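Glucose-inhibited division protein A-related protein, probable oxidoreductase (Thermus thermophilus, PDB 2CUL) binds flavin-adenine dinucleotide in a Rossmann-type fold and is probably an oxidoreductase related to the glucose-inhibited division protein GidA. Local coordinates at residues A[158-164]-A[178-184]. Residues are numbered along the deposited sequence; the frame is centred on the assembly and turned at random.
Sequences FRFVERE and VRYLAFH. With FAD (flavin-adenine dinucleotide), chain B.
Tyr-180 lies across Arg-163, its hydrogen-bonded neighbour in this antiparallel hairpin, and the two side chains meet through a CH-pi contact: Arg-163 CB sits over one face of the phenol, 3.7 Å from the ring centroid. The ring gets there because chi1 of 64° sets Tyr-180 CG between the backbone N and the carbonyl carbon, which swings it over strand 160-164. The hydroxyl OH of Tyr-180 then gives its proton to a water at 2.6 Å, and that water donates in turn to the backbone O of Glu-164, while Tyr-180 CE2 lies 3.8 Å from methyl C8M of the FAD. Val-178 CB meets the other flavin methyl, C7M, at 3.6 Å. An alanine in place of Tyr-180 would probably leave Arg-163 CB without its ring, the water without its phenol partner and a gap beside the flavin methyl.

On the face with Glu-162 and Leu-181, Glu-164 reaches Arg-179 in a salt bridge, OE2 to NE at 3.1 Å. OE2 lies in the guanidinium plane of Arg-179, at its edge, yet NE meets it from above the carboxylate plane, 43° out of it; the same oxygen also pairs with Arg-177.

At the end of the contact where strand 160-167 begins and strand 176-183 ends, Phe-158, Phe-160 and Phe-183 form an aromatic cluster. Phe-160 CE1 lies over a face of the Phe-183 ring, 3.5 Å from Phe-183 CD1, with the planes 33° apart. Phe-183 in turn presents an edge to the face of Phe-158 in an offset edge-to-face pair, centroids 5.6 Å apart.

Between strands 160-167 and 176-183 the hydrogen-bonded pairs Val-161 with Ala-182 and Arg-163 with Tyr-180 alternate with non-hydrogen-bonded ones. Strand 160-167 is outermost in the four-stranded antiparallel sheet, strand 128-131 flanks 176-183 on its other side, and helix 148-155 packs Leu-150 and Leu-153 against the phenylalanine cluster.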
ATOM      1  N   PHE A 158     -17.191   3.414   6.269  1.00 10.64           N
ATOM      2  CA  PHE A 158     -16.245   4.265   5.556  1.00  8.98           C
ATOM      3  C   PHE A 158     -16.799   4.780   4.230  1.00  9.90           C
ATOM      4  O   PHE A 158     -17.466   4.050   3.497  1.00 12.62           O
ATOM      5  CB  PHE A 158     -14.937   3.509   5.308  1.00  9.27           C
ATOM      6  CG  PHE A 158     -14.079   3.378   6.529  1.00  6.76           C
ATOM      7  CD1 PHE A 158     -13.245   4.421   6.927  1.00  7.69           C
ATOM      8  CD2 PHE A 158     -14.110   2.216   7.292  1.00  8.58           C
ATOM      9  CE1 PHE A 158     -12.454   4.303   8.068  1.00 11.75           C
ATOM     10  CE2 PHE A 158     -13.325   2.089   8.435  1.00  6.45           C
ATOM     11  CZ  PHE A 158     -12.494   3.136   8.822  1.00 11.08           C
ATOM     12  N   ARG A 159     -16.517   6.049   3.942  1.00  7.94           N
ATOM     13  CA  ARG A 159     -16.959   6.697   2.709  1.00  9.97           C
ATOM     14  C   ARG A 159     -15.818   6.742   1.695  1.00 10.81           C
ATOM     15  O   ARG A 159     -14.656   6.906   2.068  1.00  9.92           O
ATOM     16  CB  ARG A 159     -17.423   8.128   2.996  1.00 10.56           C
ATOM     17  CG  ARG A 159     -18.636   8.241   3.908  1.00 13.68           C
ATOM     18  CD  ARG A 159     -19.832   7.497   3.345  1.00 20.31           C
ATOM     19  NE  ARG A 159     -21.090   8.099   3.776  1.00 25.24           N
ATOM     20  CZ  ARG A 159     -22.291   7.623   3.468  1.00 29.18           C
ATOM     21  NH1 ARG A 159     -22.404   6.527   2.725  1.00 29.16           N
ATOM     22  NH2 ARG A 159     -23.381   8.247   3.891  1.00 28.22           N
ATOM     23  N   PHE A 160     -16.157   6.627   0.414  1.00 11.15           N
ATOM     24  CA  PHE A 160     -15.160   6.636  -0.655  1.00 11.95           C
ATOM     25  C   PHE A 160     -15.548   7.549  -1.814  1.00 13.75           C
ATOM     26  O   PHE A 160     -16.716   7.900  -1.984  1.00 15.56           O
ATOM     27  CB  PHE A 160     -14.980   5.220  -1.202  1.00 12.40           C
ATOM     28  CG  PHE A 160     -14.517   4.230  -0.179  1.00 12.75           C
ATOM     29  CD1 PHE A 160     -13.158   4.007   0.026  1.00 12.04           C
ATOM     30  CD2 PHE A 160     -15.435   3.537   0.602  1.00 12.32           C
ATOM     31  CE1 PHE A 160     -12.721   3.108   0.997  1.00 11.17           C
ATOM     32  CE2 PHE A 160     -15.010   2.634   1.575  1.00 13.11           C
ATOM     33  CZ  PHE A 160     -13.651   2.420   1.774  1.00 13.35           C
ATOM     34  N   VAL A 161     -14.550   7.924  -2.609  1.00 11.12           N
ATOM     35  CA  VAL A 161     -14.764   8.756  -3.786  1.00  9.56           C
ATOM     36  C   VAL A 161     -14.159   8.008  -4.970  1.00 10.82           C
ATOM     37  O   VAL A 161     -13.199   7.258  -4.808  1.00 13.68           O
ATOM     38  CB  VAL A 161     -14.090  10.148  -3.651  1.00 12.74           C
ATOM     39  CG1 VAL A 161     -14.730  10.921  -2.514  1.00 14.14           C
ATOM     40  CG2 VAL A 161     -12.595  10.000  -3.416  1.00 13.65           C
ATOM     41  N   GLU A 162     -14.731   8.197  -6.153  1.00 12.81           N
ATOM     42  CA  GLU A 162     -14.237   7.520  -7.344  1.00 12.96           C
ATOM     43  C   GLU A 162     -13.087   8.259  -8.005  1.00 11.68           C
ATOM     44  O   GLU A 162     -13.113   9.484  -8.141  1.00 13.28           O
ATOM     45  CB  GLU A 162     -15.368   7.333  -8.357  1.00 19.04           C
ATOM     46  CG  GLU A 162     -16.446   6.364  -7.908  1.00 30.16           C
ATOM     47  CD  GLU A 162     -17.467   6.088  -8.993  1.00 36.39           C
ATOM     48  OE1 GLU A 162     -17.069   5.621 -10.082  1.00 41.97           O
ATOM     49  OE2 GLU A 162     -18.667   6.337  -8.757  1.00 44.63           O
ATOM     50  N   ARG A 163     -12.075   7.500  -8.415  1.00  9.40           N
ATOM     51  CA  ARG A 163     -10.904   8.051  -9.083  1.00  8.75           C
ATOM     52  C   ARG A 163     -10.571   7.167 -10.278  1.00  9.55           C
ATOM     53  O   ARG A 163     -11.109   6.065 -10.417  1.00 10.94           O
ATOM     54  CB  ARG A 163      -9.708   8.092  -8.127  1.00 12.38           C
ATOM     55  CG  ARG A 163      -9.865   9.051  -6.951  1.00 13.88           C
ATOM     56  CD  ARG A 163      -9.982  10.484  -7.430  1.00 17.07           C
ATOM     57  NE  ARG A 163      -9.999  11.442  -6.326  1.00 18.74           N
ATOM     58  CZ  ARG A 163     -10.230  12.744  -6.476  1.00 23.28           C
ATOM     59  NH1 ARG A 163     -10.466  13.241  -7.684  1.00 24.38           N
ATOM     60  NH2 ARG A 163     -10.229  13.549  -5.423  1.00 20.76           N
ATOM     61  N   GLU A 164      -9.694   7.654 -11.147  1.00 10.75           N
ATOM     62  CA  GLU A 164      -9.305   6.883 -12.319  1.00 13.54           C
ATOM     63  C   GLU A 164      -7.863   7.148 -12.709  1.00 12.75           C
ATOM     64  O   GLU A 164      -7.377   8.276 -12.616  1.00 16.17           O
ATOM     65  CB  GLU A 164     -10.213   7.216 -13.508  1.00 18.08           C
ATOM     66  CG  GLU A 164      -9.901   6.401 -14.759  1.00 24.21           C
ATOM     67  CD  GLU A 164     -10.768   6.778 -15.947  1.00 26.70           C
ATOM     68  OE1 GLU A 164     -10.585   7.883 -16.499  1.00 26.93           O
ATOM     69  OE2 GLU A 164     -11.639   5.967 -16.326  1.00 25.67           O
ATOM     70  N   VAL A 178      -7.950   2.280 -15.086  1.00 11.79           N
ATOM     71  CA  VAL A 178      -8.372   1.607 -13.867  1.00 11.40           C
ATOM     72  C   VAL A 178      -9.177   2.579 -13.011  1.00 13.55           C
ATOM     73  O   VAL A 178      -8.658   3.607 -12.572  1.00 12.87           O
ATOM     74  CB  VAL A 178      -7.183   1.104 -13.013  1.00 11.66           C
ATOM     75  CG1 VAL A 178      -7.709   0.544 -11.690  1.00  9.31           C
ATOM     76  CG2 VAL A 178      -6.414   0.022 -13.755  1.00  9.53           C
ATOM     77  N   ARG A 179     -10.451   2.268 -12.805  1.00 10.27           N
ATOM     78  CA  ARG A 179     -11.289   3.093 -11.953  1.00 11.58           C
ATOM     79  C   ARG A 179     -11.233   2.423 -10.590  1.00 11.30           C
ATOM     80  O   ARG A 179     -11.360   1.201 -10.481  1.00 13.45           O
ATOM     81  CB  ARG A 179     -12.724   3.149 -12.481  1.00 16.01           C
ATOM     82  CG  ARG A 179     -12.856   3.976 -13.746  1.00 21.19           C
ATOM     83  CD  ARG A 179     -14.310   4.224 -14.104  1.00 28.78           C
ATOM     84  NE  ARG A 179     -14.440   5.071 -15.286  1.00 34.50           N
ATOM     85  CZ  ARG A 179     -15.601   5.465 -15.799  1.00 37.46           C
ATOM     86  NH1 ARG A 179     -16.739   5.088 -15.232  1.00 33.90           N
ATOM     87  NH2 ARG A 179     -15.626   6.235 -16.880  1.00 36.09           N
ATOM     88  N   TYR A 180     -11.020   3.219  -9.553  1.00  9.95           N
ATOM     89  CA  TYR A 180     -10.908   2.673  -8.214  1.00 11.21           C
ATOM     90  C   TYR A 180     -11.505   3.617  -7.192  1.00 10.59           C
ATOM     91  O   TYR A 180     -11.909   4.736  -7.518  1.00  9.82           O
ATOM     92  CB  TYR A 180      -9.430   2.419  -7.893  1.00  7.74           C
ATOM     93  CG  TYR A 180      -8.593   3.680  -7.849  1.00  8.90           C
ATOM     94  CD1 TYR A 180      -8.363   4.345  -6.645  1.00  9.39           C
ATOM     95  CD2 TYR A 180      -8.068   4.236  -9.018  1.00  9.22           C
ATOM     96  CE1 TYR A 180      -7.631   5.532  -6.601  1.00  9.85           C
ATOM     97  CE2 TYR A 180      -7.335   5.427  -8.984  1.00  8.63           C
ATOM     98  CZ  TYR A 180      -7.122   6.066  -7.773  1.00  7.68           C
ATOM     99  OH  TYR A 180      -6.409   7.246  -7.733  1.00 11.06           O
ATOM    100  N   LEU A 181     -11.561   3.155  -5.952  1.00  9.71           N
ATOM    101  CA  LEU A 181     -12.107   3.956  -4.872  1.00 10.61           C
ATOM    102  C   LEU A 181     -11.030   4.349  -3.876  1.00 10.48           C
ATOM    103  O   LEU A 181     -10.205   3.527  -3.482  1.00 10.44           O
ATOM    104  CB  LEU A 181     -13.202   3.182  -4.139  1.00 10.13           C
ATOM    105  CG  LEU A 181     -14.440   2.800  -4.948  1.00 12.13           C
ATOM    106  CD1 LEU A 181     -15.433   2.096  -4.038  1.00 15.65           C
ATOM    107  CD2 LEU A 181     -15.069   4.048  -5.549  1.00 14.33           C
ATOM    108  N   ALA A 182     -11.048   5.616  -3.480  1.00 10.10           N
ATOM    109  CA  ALA A 182     -10.102   6.131  -2.501  1.00  9.43           C
ATOM    110  C   ALA A 182     -10.925   6.602  -1.312  1.00  9.13           C
ATOM    111  O   ALA A 182     -12.077   7.010  -1.474  1.00 10.86           O
ATOM    112  CB  ALA A 182      -9.317   7.298  -3.081  1.00  8.98           C
ATOM    113  N   PHE A 183     -10.348   6.526  -0.118  1.00  8.72           N
ATOM    114  CA  PHE A 183     -11.046   6.989   1.075  1.00  8.27           C
ATOM    115  C   PHE A 183     -11.410   8.453   0.879  1.00  9.47           C
ATOM    116  O   PHE A 183     -10.605   9.245   0.386  1.00 11.94           O
ATOM    117  CB  PHE A 183     -10.146   6.869   2.305  1.00  7.77           C
ATOM    118  CG  PHE A 183     -10.001   5.470   2.821  1.00  8.36           C
ATOM    119  CD1 PHE A 183     -11.022   4.882   3.557  1.00  9.37           C
ATOM    120  CD2 PHE A 183      -8.838   4.740   2.580  1.00  8.99           C
ATOM    121  CE1 PHE A 183     -10.892   3.585   4.051  1.00 10.26           C
ATOM    122  CE2 PHE A 183      -8.698   3.444   3.067  1.00  8.92           C
ATOM    123  CZ  PHE A 183      -9.725   2.865   3.805  1.00  9.14           C
ATOM    124  N   HIS A 184     -12.627   8.814   1.265  1.00  8.28           N
ATOM    125  CA  HIS A 184     -13.073  10.196   1.148  1.00  8.98           C
ATOM    126  C   HIS A 184     -12.125  11.047   1.997  1.00 11.96           C
ATOM    127  O   HIS A 184     -11.715  10.637   3.086  1.00  8.66           O
ATOM    128  CB  HIS A 184     -14.510  10.312   1.660  1.00 11.27           C
ATOM    129  CG  HIS A 184     -15.130  11.654   1.429  1.00  9.83           C
ATOM    130  ND1 HIS A 184     -14.774  12.774   2.147  1.00 10.88           N
ATOM    131  CD2 HIS A 184     -16.075  12.056   0.547  1.00  9.70           C
ATOM    132  CE1 HIS A 184     -15.473  13.810   1.718  1.00  8.51           C
ATOM    133  NE2 HIS A 184     -16.269  13.401   0.746  1.00  9.79           N
TER
HETATM  134  PA  FAD B 301       0.428   0.200  -5.271  1.00  7.35           P
HETATM  135  O1A FAD B 301      -0.550  -0.198  -6.295  1.00  7.04           O
HETATM  136  O2A FAD B 301       1.828   0.502  -5.669  1.00  9.30           O
HETATM  137  O5B FAD B 301       0.497  -0.924  -4.141  1.00  7.46           O
HETATM  138  C5B FAD B 301      -0.704  -1.427  -3.554  1.00  6.88           C
HETATM  139  C4B FAD B 301      -0.352  -2.799  -2.994  1.00  6.31           C
HETATM  140  O4B FAD B 301      -1.412  -3.177  -2.115  1.00  6.30           O
HETATM  141  C3B FAD B 301      -0.246  -3.914  -4.054  1.00  8.52           C
HETATM  142  O3B FAD B 301       0.944  -4.662  -3.919  1.00 11.66           O
HETATM  143  C2B FAD B 301      -1.490  -4.719  -3.824  1.00  9.58           C
HETATM  144  O2B FAD B 301      -1.454  -6.054  -4.273  1.00 10.34           O
HETATM  145  C1B FAD B 301      -1.679  -4.556  -2.319  1.00  9.36           C
HETATM  146  N9A FAD B 301      -3.030  -4.824  -1.830  1.00  8.53           N
HETATM  147  C8A FAD B 301      -4.190  -4.187  -2.205  1.00  7.89           C
HETATM  148  N7A FAD B 301      -5.254  -4.664  -1.570  1.00  8.94           N
HETATM  149  C5A FAD B 301      -4.751  -5.653  -0.747  1.00  7.81           C
HETATM  150  C6A FAD B 301      -5.378  -6.526   0.174  1.00  7.36           C
HETATM  151  N6A FAD B 301      -6.677  -6.528   0.417  1.00  8.21           N
HETATM  152  N1A FAD B 301      -4.569  -7.422   0.854  1.00  8.14           N
HETATM  153  C2A FAD B 301      -3.212  -7.441   0.621  1.00  8.34           C
HETATM  154  N3A FAD B 301      -2.556  -6.629  -0.250  1.00  6.27           N
HETATM  155  C4A FAD B 301      -3.369  -5.758  -0.907  1.00  7.51           C
HETATM  156  N1  FAD B 301       2.224   6.907 -11.357  1.00  8.31           N
HETATM  157  C2  FAD B 301       3.404   7.124 -12.032  1.00 10.43           C
HETATM  158  O2  FAD B 301       4.300   7.763 -11.535  1.00 11.25           O
HETATM  159  N3  FAD B 301       3.548   6.583 -13.318  1.00 10.27           N
HETATM  160  C4  FAD B 301       2.580   5.844 -13.964  1.00 12.94           C
HETATM  161  O4  FAD B 301       2.776   5.392 -15.112  1.00 14.37           O
HETATM  162  C4X FAD B 301       1.370   5.626 -13.273  1.00 11.20           C
HETATM  163  N5  FAD B 301       0.345   4.899 -13.862  1.00  8.90           N
HETATM  164  C5X FAD B 301      -0.844   4.682 -13.191  1.00  7.34           C
HETATM  165  C6  FAD B 301      -1.858   3.948 -13.805  1.00  9.40           C
HETATM  166  C7  FAD B 301      -3.087   3.688 -13.168  1.00 11.64           C
HETATM  167  C7M FAD B 301      -4.138   2.882 -13.890  1.00 12.23           C
HETATM  168  C8  FAD B 301      -3.287   4.205 -11.838  1.00 10.49           C
HETATM  169  C8M FAD B 301      -4.567   3.967 -11.083  1.00 11.13           C
HETATM  170  C9  FAD B 301      -2.269   4.958 -11.203  1.00 10.57           C
HETATM  171  C9A FAD B 301      -1.033   5.214 -11.854  1.00  9.12           C
HETATM  172  N10 FAD B 301       0.030   5.971 -11.246  1.00  7.30           N
HETATM  173  C10 FAD B 301       1.227   6.178 -11.955  1.00 10.25           C
HETATM  174  C1' FAD B 301      -0.105   6.574  -9.859  1.00  8.29           C
HETATM  175  C2' FAD B 301       0.657   5.923  -8.682  1.00  8.60           C
HETATM  176  O2' FAD B 301       2.014   6.269  -8.758  1.00  8.92           O
HETATM  177  C3' FAD B 301       0.526   4.387  -8.660  1.00  9.38           C
HETATM  178  O3' FAD B 301      -0.841   3.986  -8.574  1.00  9.50           O
HETATM  179  C4' FAD B 301       1.247   3.738  -7.462  1.00  9.60           C
HETATM  180  O4' FAD B 301       1.358   2.327  -7.638  1.00  8.11           O
HETATM  181  C5' FAD B 301       0.468   4.067  -6.173  1.00  8.71           C
HETATM  182  O5' FAD B 301       1.156   3.510  -5.041  1.00  7.20           O
HETATM  183  P   FAD B 301       0.401   2.756  -3.868  1.00  7.81           P
HETATM  184  O1P FAD B 301       1.466   2.404  -2.914  1.00  7.40           O
HETATM  185  O2P FAD B 301      -0.728   3.589  -3.333  1.00  8.29           O
HETATM  186  O3P FAD B 301      -0.228   1.471  -4.526  1.00  6.38           O
HETATM  187  O   HOH W   1      -5.756   8.553  -9.943  1.00 16.87           O